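Local coordinates for putative platelet activating factor (Streptococcus pneumoniae, PDB 2HSJ), which is of unproven function but, as a GDSL-like member of the SGNH hydrolase clan, probably hydrolyses ester bonds of an acylated substrate, at residues 89-94 against 127-132. Numbering follows the deposited sequence.
Sequences IFLLIG and IKLLSI
I89-L92 and I127-L130 run parallel, their short axes 4.7 Å apart at closest and inclined by 19°. Three nearly straight hydrogen bonds fix the register: K128 N to I89 O (2.8 Å), L91 N to K128 O and L130 N to L91 O. Beyond L91 the backbones spread, and a water takes over, accepting from I93 N and lying 2.9 Å from both L91 O and L130 O.

On one side of the sheet K128 lies over a face of the F90 ring, with CB 3.9 Å from the centroid and only 5° off the ring normal, a CH-pi contact. The lysine chain bends at CB-CG (chi2 -62°) and carries NZ away from the ring to a salt bridge with E171. L130 CD1 meets F90 CD2 obliquely at 3.7 Å. On the other side L91 and L129 lie alongside each other, pointing the same way, with L91 CD2 4.0 Å from L129 CD1; helix 104-121 covers L91. Past the strand ends, I132 CD1 packs 4.0 Å from the CA of G94, the residue at the N-cap position of helix 95-99.

These are the middle strand of a five-stranded parallel sheet, order 2-1-3-4-5, and its neighbour, joined through helix 104-121 in a beta-alpha-beta crossover, as in the flavodoxin-like core of SGNH hydrolases.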
# COMPACT_ATOMS: atom_id res chain seq x y z
N ILE D 89 11.76 -1.64 -13.46
CA ILE D 89 12.23 -3.01 -13.33
C ILE D 89 13.74 -2.95 -13.20
O ILE D 89 14.40 -2.34 -14.03
CB ILE D 89 11.89 -3.83 -14.60
CG1 ILE D 89 10.37 -4.04 -14.68
CG2 ILE D 89 12.64 -5.18 -14.62
CD1 ILE D 89 9.88 -4.37 -16.12
N PHE D 90 14.27 -3.53 -12.12
CA PHE D 90 15.72 -3.67 -11.96
C PHE D 90 16.07 -5.06 -12.43
O PHE D 90 15.47 -6.04 -11.98
CB PHE D 90 16.13 -3.50 -10.51
CG PHE D 90 16.26 -2.07 -10.08
CD1 PHE D 90 15.23 -1.16 -10.26
CD2 PHE D 90 17.46 -1.64 -9.53
CE1 PHE D 90 15.38 0.15 -9.85
CE2 PHE D 90 17.62 -0.32 -9.13
CZ PHE D 90 16.58 0.58 -9.30
N LEU D 91 17.04 -5.15 -13.33
CA LEU D 91 17.43 -6.42 -13.91
C LEU D 91 18.91 -6.69 -13.63
O LEU D 91 19.79 -5.93 -14.05
CB LEU D 91 17.17 -6.36 -15.41
CG LEU D 91 17.50 -7.61 -16.18
CD1 LEU D 91 16.80 -8.82 -15.58
CD2 LEU D 91 17.11 -7.38 -17.65
N LEU D 92 19.17 -7.80 -12.93
CA LEU D 92 20.53 -8.22 -12.62
C LEU D 92 20.65 -9.66 -13.09
O LEU D 92 20.13 -10.60 -12.46
CB LEU D 92 20.87 -8.14 -11.11
CG LEU D 92 22.28 -8.63 -10.76
CD1 LEU D 92 23.39 -7.88 -11.57
CD2 LEU D 92 22.48 -8.43 -9.28
N ILE D 93 21.35 -9.85 -14.20
CA ILE D 93 21.46 -11.18 -14.78
C ILE D 93 22.65 -11.22 -15.70
O ILE D 93 23.05 -10.18 -16.24
CB ILE D 93 20.13 -11.58 -15.50
CG1 ILE D 93 20.07 -13.10 -15.74
CG2 ILE D 93 19.91 -10.72 -16.77
CD1 ILE D 93 18.69 -13.61 -15.98
N GLY D 94 23.21 -12.42 -15.86
CA GLY D 94 24.29 -12.65 -16.79
C GLY D 94 25.45 -13.39 -16.18
O GLY D 94 26.18 -14.04 -16.93
N ILE D 127 13.59 0.42 -17.36
CA ILE D 127 14.40 -0.73 -17.00
C ILE D 127 15.74 -0.22 -16.53
O ILE D 127 16.37 0.60 -17.21
CB ILE D 127 14.57 -1.72 -18.19
CG1 ILE D 127 13.23 -2.40 -18.49
CG2 ILE D 127 15.66 -2.78 -17.90
CD1 ILE D 127 13.23 -3.20 -19.83
N LYS D 128 16.16 -0.65 -15.35
CA LYS D 128 17.50 -0.34 -14.85
C LYS D 128 18.31 -1.62 -15.02
O LYS D 128 18.07 -2.62 -14.34
CB LYS D 128 17.42 0.10 -13.38
CG LYS D 128 16.43 1.24 -13.15
CD LYS D 128 16.89 2.49 -13.94
CE LYS D 128 15.92 3.65 -13.79
NZ LYS D 128 16.33 4.82 -14.67
N LEU D 129 19.23 -1.59 -15.98
CA LEU D 129 20.01 -2.78 -16.31
C LEU D 129 21.34 -2.71 -15.53
O LEU D 129 22.22 -1.89 -15.85
CB LEU D 129 20.27 -2.86 -17.82
CG LEU D 129 21.14 -4.00 -18.37
CD1 LEU D 129 20.51 -5.40 -18.06
CD2 LEU D 129 21.35 -3.79 -19.88
N LEU D 130 21.45 -3.55 -14.51
CA LEU D 130 22.61 -3.47 -13.64
C LEU D 130 23.83 -4.06 -14.31
O LEU D 130 23.74 -5.07 -15.01
CB LEU D 130 22.35 -4.20 -12.31
CG LEU D 130 21.69 -3.33 -11.25
CD1 LEU D 130 20.30 -2.78 -11.65
CD2 LEU D 130 21.61 -4.17 -9.97
N SER D 131 24.99 -3.48 -14.03
CA SER D 131 26.22 -4.17 -14.36
C SER D 131 26.24 -5.53 -13.66
O SER D 131 25.87 -5.63 -12.49
CB SER D 131 27.39 -3.32 -13.86
OG SER D 131 27.30 -3.15 -12.46
N ILE D 132 26.71 -6.57 -14.35
CA ILE D 132 27.06 -7.82 -13.68
C ILE D 132 28.09 -7.52 -12.59
O ILE D 132 29.04 -6.77 -12.79
CB ILE D 132 27.60 -8.84 -14.70
CG1 ILE D 132 26.56 -9.12 -15.78
CG2 ILE D 132 28.12 -10.10 -14.00
CD1 ILE D 132 27.10 -9.87 -17.01
O HOH W 1 21.89 -7.25 -15.46